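Local coordinates for putative peptidyl-arginine deiminase (PDB 1XKN), which probably hydrolyses the guanidinium group of agmatine or of peptidyl-arginine, as a deiminase of the Porphyromonas-type family, at residues M116-N121 / M153-G158; R96-N101 / N134-R139. One frame throughout, in Å; residues are numbered along the deposited sequence.

Contact 1. Residues M116-N121 / M153-G158. With NA (sodium ion), chain B.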
loop_
_atom_site.group_PDB
_atom_site.type_symbol
_atom_site.label_atom_id
_atom_site.label_comp_id
_atom_site.label_asym_id
_atom_site.label_seq_id
_atom_site.Cartn_x
_atom_site.Cartn_y
_atom_site.Cartn_z
HETATM N N MSE A 116 -7.150 -13.001 -1.319
HETATM C CA MSE A 116 -8.433 -12.444 -1.713
HETATM C C MSE A 116 -8.179 -11.628 -2.971
HETATM O O MSE A 116 -7.641 -10.520 -2.923
HETATM C CB MSE A 116 -8.994 -11.572 -0.581
HETATM C CG MSE A 116 -10.409 -11.040 -0.818
HETATM SE SE MSE A 116 -11.679 -12.463 -1.191
HETATM C CE MSE A 116 -11.557 -13.364 0.522
ATOM N N ASN A 117 -8.560 -12.213 -4.100
ATOM C CA ASN A 117 -8.360 -11.617 -5.408
ATOM C C ASN A 117 -9.451 -10.643 -5.847
ATOM O O ASN A 117 -10.568 -11.053 -6.171
ATOM C CB ASN A 117 -8.227 -12.748 -6.428
ATOM C CG ASN A 117 -8.000 -12.245 -7.821
ATOM O OD1 ASN A 117 -7.091 -11.454 -8.058
ATOM N ND2 ASN A 117 -8.812 -12.708 -8.763
ATOM N N TRP A 118 -9.130 -9.351 -5.848
ATOM C CA TRP A 118 -10.082 -8.330 -6.291
ATOM C C TRP A 118 -9.717 -8.037 -7.734
ATOM O O TRP A 118 -8.669 -8.458 -8.193
ATOM C CB TRP A 118 -9.938 -7.033 -5.484
ATOM C CG TRP A 118 -10.189 -7.199 -4.025
ATOM C CD1 TRP A 118 -9.286 -7.584 -3.078
ATOM C CD2 TRP A 118 -11.444 -7.055 -3.350
ATOM N NE1 TRP A 118 -9.899 -7.695 -1.857
ATOM C CE2 TRP A 118 -11.224 -7.381 -1.993
ATOM C CE3 TRP A 118 -12.733 -6.689 -3.760
ATOM C CZ2 TRP A 118 -12.251 -7.351 -1.039
ATOM C CZ3 TRP A 118 -13.753 -6.661 -2.811
ATOM C CH2 TRP A 118 -13.504 -6.993 -1.468
ATOM N N GLU A 119 -10.570 -7.321 -8.451
ATOM C CA GLU A 119 -10.254 -6.984 -9.829
ATOM C C GLU A 119 -9.422 -5.714 -9.873
ATOM O O GLU A 119 -9.490 -4.880 -8.972
ATOM C CB GLU A 119 -11.535 -6.796 -10.643
ATOM C CG GLU A 119 -12.284 -8.086 -10.886
ATOM C CD GLU A 119 -11.447 -9.096 -11.639
ATOM O OE1 GLU A 119 -11.136 -8.848 -12.824
ATOM O OE2 GLU A 119 -11.094 -10.140 -11.048
ATOM N N TYR A 120 -8.629 -5.581 -10.929
ATOM C CA TYR A 120 -7.782 -4.416 -11.123
ATOM C C TYR A 120 -8.059 -3.884 -12.521
ATOM O O TYR A 120 -8.188 -4.666 -13.470
ATOM C CB TYR A 120 -6.304 -4.808 -11.013
ATOM C CG TYR A 120 -5.326 -3.664 -11.191
ATOM C CD1 TYR A 120 -5.224 -2.653 -10.237
ATOM C CD2 TYR A 120 -4.483 -3.604 -12.304
ATOM C CE1 TYR A 120 -4.309 -1.611 -10.381
ATOM C CE2 TYR A 120 -3.561 -2.562 -12.457
ATOM C CZ TYR A 120 -3.480 -1.571 -11.488
ATOM O OH TYR A 120 -2.570 -0.544 -11.622
ATOM N N ASN A 121 -8.168 -2.564 -12.658
ATOM C CA ASN A 121 -8.400 -1.979 -13.977
ATOM C C ASN A 121 -7.584 -0.713 -14.240
ATOM O O ASN A 121 -8.051 0.209 -14.903
ATOM C CB ASN A 121 -9.901 -1.716 -14.213
ATOM C CG ASN A 121 -10.470 -0.576 -13.369
ATOM O OD1 ASN A 121 -11.642 -0.217 -13.521
ATOM N ND2 ASN A 121 -9.660 -0.006 -12.496
HETATM N N MSE A 153 -15.014 -7.804 -7.933
HETATM C CA MSE A 153 -15.147 -6.359 -7.743
HETATM C C MSE A 153 -13.786 -5.678 -7.836
HETATM O O MSE A 153 -12.789 -6.202 -7.340
HETATM C CB MSE A 153 -15.771 -6.070 -6.369
HETATM C CG MSE A 153 -15.976 -4.587 -6.064
HETATM SE SE MSE A 153 -16.678 -4.247 -4.280
HETATM C CE MSE A 153 -15.082 -3.494 -3.480
ATOM N N VAL A 154 -13.744 -4.512 -8.476
ATOM C CA VAL A 154 -12.498 -3.769 -8.606
ATOM C C VAL A 154 -12.157 -3.110 -7.275
ATOM O O VAL A 154 -12.991 -2.430 -6.675
ATOM C CB VAL A 154 -12.609 -2.669 -9.691
ATOM C CG1 VAL A 154 -11.350 -1.799 -9.698
ATOM C CG2 VAL A 154 -12.812 -3.309 -11.058
ATOM N N LEU A 155 -10.931 -3.330 -6.813
ATOM C CA LEU A 155 -10.466 -2.747 -5.561
ATOM C C LEU A 155 -8.947 -2.750 -5.527
ATOM O O LEU A 155 -8.315 -3.768 -5.812
ATOM C CB LEU A 155 -10.992 -3.538 -4.355
ATOM C CG LEU A 155 -10.638 -2.930 -2.994
ATOM C CD1 LEU A 155 -11.421 -1.635 -2.809
ATOM C CD2 LEU A 155 -10.963 -3.909 -1.871
ATOM N N GLU A 156 -8.370 -1.601 -5.195
ATOM C CA GLU A 156 -6.922 -1.480 -5.089
ATOM C C GLU A 156 -6.574 -1.461 -3.608
ATOM O O GLU A 156 -7.279 -0.848 -2.806
ATOM C CB GLU A 156 -6.425 -0.180 -5.727
ATOM C CG GLU A 156 -6.674 -0.072 -7.219
ATOM C CD GLU A 156 -7.797 0.883 -7.553
ATOM O OE1 GLU A 156 -8.574 0.582 -8.483
ATOM O OE2 GLU A 156 -7.891 1.946 -6.898
ATOM N N GLY A 157 -5.483 -2.123 -3.246
ATOM C CA GLY A 157 -5.076 -2.149 -1.854
ATOM C C GLY A 157 -4.775 -0.763 -1.311
ATOM O O GLY A 157 -4.943 -0.508 -0.117
ATOM N N GLY A 158 -4.333 0.136 -2.183
ATOM C CA GLY A 158 -4.006 1.483 -1.752
ATOM C C GLY A 158 -5.226 2.345 -1.478
ATOM O O GLY A 158 -5.103 3.451 -0.943
HETATM NA NA NA B . -7.001 -9.455 -9.760
HETATM O O HOH W 1 -8.512 -11.172 -11.210
HETATM O O HOH W 2 -5.437 -7.743 -8.536
#

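Contact 2. Residues R96-N101 / N134-R139. With NA (sodium ion), chain B.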
loop_
_atom_site.group_PDB
_atom_site.type_symbol
_atom_site.label_atom_id
_atom_site.label_comp_id
_atom_site.label_asym_id
_atom_site.label_seq_id
_atom_site.Cartn_x
_atom_site.Cartn_y
_atom_site.Cartn_z
ATOM N N ARG A 96 0.928 -2.708 -4.569
ATOM C CA ARG A 96 -0.042 -2.410 -3.521
ATOM C C ARG A 96 -1.461 -2.546 -4.064
ATOM O O ARG A 96 -2.350 -3.073 -3.393
ATOM C CB ARG A 96 0.160 -0.980 -3.004
ATOM C CG ARG A 96 -0.937 -0.481 -2.066
ATOM C CD ARG A 96 -1.004 -1.321 -0.803
ATOM N NE ARG A 96 0.302 -1.405 -0.156
ATOM C CZ ARG A 96 0.556 -2.140 0.920
ATOM N NH1 ARG A 96 1.781 -2.166 1.432
ATOM N NH2 ARG A 96 -0.413 -2.849 1.484
ATOM N N ASP A 97 -1.656 -2.079 -5.293
ATOM C CA ASP A 97 -2.972 -2.093 -5.923
ATOM C C ASP A 97 -3.371 -3.369 -6.670
ATOM O O ASP A 97 -4.543 -3.746 -6.647
ATOM C CB ASP A 97 -3.085 -0.878 -6.846
ATOM C CG ASP A 97 -2.967 0.432 -6.088
ATOM O OD1 ASP A 97 -2.777 1.479 -6.735
ATOM O OD2 ASP A 97 -3.080 0.412 -4.841
ATOM N N HIS A 98 -2.417 -4.032 -7.321
ATOM C CA HIS A 98 -2.724 -5.254 -8.066
ATOM C C HIS A 98 -2.239 -6.504 -7.330
ATOM O O HIS A 98 -2.611 -7.628 -7.676
ATOM C CB HIS A 98 -2.097 -5.190 -9.478
ATOM C CG HIS A 98 -0.598 -5.282 -9.498
ATOM N ND1 HIS A 98 0.199 -4.335 -10.109
ATOM C CD2 HIS A 98 0.246 -6.228 -9.019
ATOM C CE1 HIS A 98 1.467 -4.697 -10.008
ATOM N NE2 HIS A 98 1.522 -5.841 -9.351
ATOM N N GLY A 99 -1.425 -6.283 -6.300
ATOM C CA GLY A 99 -0.834 -7.365 -5.521
ATOM C C GLY A 99 -1.718 -8.244 -4.654
ATOM O O GLY A 99 -2.905 -7.978 -4.479
ATOM N N PRO A 100 -1.135 -9.298 -4.058
ATOM C CA PRO A 100 -1.853 -10.246 -3.202
ATOM C C PRO A 100 -2.405 -9.712 -1.883
ATOM O O PRO A 100 -1.657 -9.378 -0.966
ATOM C CB PRO A 100 -0.827 -11.358 -2.993
ATOM C CG PRO A 100 0.451 -10.605 -2.926
ATOM C CD PRO A 100 0.311 -9.597 -4.063
ATOM N N ASN A 101 -3.730 -9.650 -1.808
ATOM C CA ASN A 101 -4.436 -9.186 -0.622
ATOM C C ASN A 101 -4.679 -10.410 0.263
ATOM O O ASN A 101 -5.731 -11.046 0.200
ATOM C CB ASN A 101 -5.767 -8.546 -1.042
ATOM C CG ASN A 101 -6.540 -7.941 0.124
ATOM O OD1 ASN A 101 -7.684 -7.523 -0.040
ATOM N ND2 ASN A 101 -5.920 -7.889 1.300
ATOM N N ASN A 134 -3.574 -7.840 -13.146
ATOM C CA ASN A 134 -4.797 -8.421 -12.607
ATOM C C ASN A 134 -4.589 -9.892 -12.244
ATOM O O ASN A 134 -5.254 -10.418 -11.356
ATOM C CB ASN A 134 -5.927 -8.259 -13.635
ATOM C CG ASN A 134 -7.313 -8.350 -13.018
ATOM O OD1 ASN A 134 -7.518 -7.989 -11.863
ATOM N ND2 ASN A 134 -8.280 -8.807 -13.803
ATOM N N ALA A 135 -3.643 -10.551 -12.908
ATOM C CA ALA A 135 -3.366 -11.964 -12.651
ATOM C C ALA A 135 -2.325 -12.217 -11.561
ATOM O O ALA A 135 -2.137 -13.358 -11.135
ATOM C CB ALA A 135 -2.924 -12.647 -13.952
ATOM N N VAL A 136 -1.650 -11.167 -11.105
ATOM C CA VAL A 136 -0.619 -11.329 -10.081
ATOM C C VAL A 136 -1.067 -12.132 -8.853
ATOM O O VAL A 136 -0.370 -13.049 -8.432
ATOM C CB VAL A 136 -0.057 -9.957 -9.636
ATOM C CG1 VAL A 136 0.880 -10.132 -8.447
ATOM C CG2 VAL A 136 0.698 -9.315 -10.799
ATOM N N PRO A 137 -2.231 -11.803 -8.266
ATOM C CA PRO A 137 -2.672 -12.564 -7.091
ATOM C C PRO A 137 -2.764 -14.069 -7.342
ATOM O O PRO A 137 -2.403 -14.873 -6.478
ATOM C CB PRO A 137 -4.028 -11.944 -6.770
ATOM C CG PRO A 137 -3.844 -10.515 -7.207
ATOM C CD PRO A 137 -3.149 -10.685 -8.540
ATOM N N GLU A 138 -3.237 -14.449 -8.525
ATOM C CA GLU A 138 -3.372 -15.864 -8.863
ATOM C C GLU A 138 -2.023 -16.552 -9.036
ATOM O O GLU A 138 -1.846 -17.695 -8.617
ATOM C CB GLU A 138 -4.204 -16.036 -10.139
ATOM C CG GLU A 138 -4.623 -17.484 -10.360
ATOM C CD GLU A 138 -5.627 -17.662 -11.477
ATOM O OE1 GLU A 138 -6.267 -18.736 -11.519
ATOM O OE2 GLU A 138 -5.772 -16.747 -12.320
ATOM N N ARG A 139 -1.072 -15.862 -9.654
ATOM C CA ARG A 139 0.246 -16.445 -9.852
ATOM C C ARG A 139 0.984 -16.528 -8.515
ATOM O O ARG A 139 1.765 -17.452 -8.288
ATOM C CB ARG A 139 1.046 -15.630 -10.872
ATOM C CG ARG A 139 0.396 -15.541 -12.263
ATOM C CD ARG A 139 1.408 -15.005 -13.277
ATOM N NE ARG A 139 0.817 -14.412 -14.480
ATOM C CZ ARG A 139 0.257 -15.093 -15.476
ATOM N NH1 ARG A 139 0.188 -16.416 -15.431
ATOM N NH2 ARG A 139 -0.209 -14.446 -16.538
HETATM NA NA NA B . -7.001 -9.455 -9.760
HETATM O O HOH W 2 -5.437 -7.743 -8.536
HETATM O O HOH W 1 -8.512 -11.172 -11.210
#

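Contact 1. Residues M116-N121 / M153-G158
Trp118 lays its indole against Leu155, whose CD2 methyl sits over the centre of the six-membered ring, 3.5 Å from the centroid and 14° off the ring normal, a CH-pi contact on one face. Leu155 runs beside the tryptophan in the same direction, its CG turned opposite the backbone N (chi1 -176°), which carries the methyl over the ring. Selenomethionine Met153 approaches the indole obliquely: its CE lies 3.5 Å from Trp118 CZ3, with SE farther off in a Met-aromatic contact. The indole NE1 is satisfied by Asn101 OD1.

The backbones are joined at one parallel beta bridge, Glu119 with Val154. Glu119 N donates to Met153 O over 2.7 Å, nearly straight but from above the carbonyl plane, while Leu155 N reaches Glu119 O at 3.0 Å within that carbonyl's plane. Beside this bridge Glu119 CB packs on Val154 CG2 at 3.7 Å. The rest of the Glu119 side chain folds away, its OE1 to Asn134 ND2 and its OE2 to a water that donates to it and accepts from Asn117 ND2.

That water is a ligand of the sodium ion, which is gripped by Asn117 OD1 at 2.6 Å and Trp118 O at 2.5 Å; Asn134 supplies two further ligands. Glu156, held by Arg180 and His217, brings its CG to the edge of the Tyr120 ring. Strand 110-119 pairs in parallel with strand 148-152, and past the corner at Met153 the Glu119-Val154 bridge carries the parallel register on, one side of the strand end serving a sodium site and the other the hydrophobic core.

Contact 2. Residues R96-N101 / N134-R139
The sodium site draws together the end of helix 95-98 and helix 131-144, and here Val136 and Pro137 of the longer helix pack against His98 and the turn that follows it. Val136 points at the opposing segment and sets its CG2 methyl 3.6 Å from His98 CD2, oblique to the imidazole. His98 has CG between its backbone N and carbonyl carbon (chi1 70°), a torsion that swings the ring across to the valine, while NE2 is hydrogen-bonded to Ser21 OG. The Pro137 ring abuts the backbone, its CG 3.2 Å from His98 O.

No direct hydrogen bond crosses between the segments; a bridge through water and metal does. Asn134 chelates the sodium ion with both its carbonyl O (2.5 Å) and its side-chain OD1 (2.6 Å), and a water on the same ion donates to His98 O at 3.0 Å. Asn117 and Trp118 of strand 110-119 provide the other two protein ligands. Helix 131-144 is kinked at Pro137, which has no N-H to give to the preceding turn. Farther along, Pro100 CD lies loosely, 4.5 Å from Val136 CG1, and both prolines also touch Ile115 of strand 110-119.

In the fold
From the N terminus the segments come in the order 96-101, 116-121, 134-139, 153-158, so the loops closed by the two contacts cross. Contact 2 closes the first, which leaves helix 95-98, runs through the antiparallel strands 101-107 and 110-119 and returns on helix 131-144. Contact 1 closes the second, from the end of strand 110-119 through that helix and strand 148-152. Their centres lie about 8 Å apart, and the shared sodium ion takes protein ligands from 116-121 and 134-139. Direct bonds also join them: Tyr120 N lies 2.8 Å from Asn134 OD1, probably hydrogen-bonded, and the backbones of Met116 and Asn101 are hydrogen-bonded to each other.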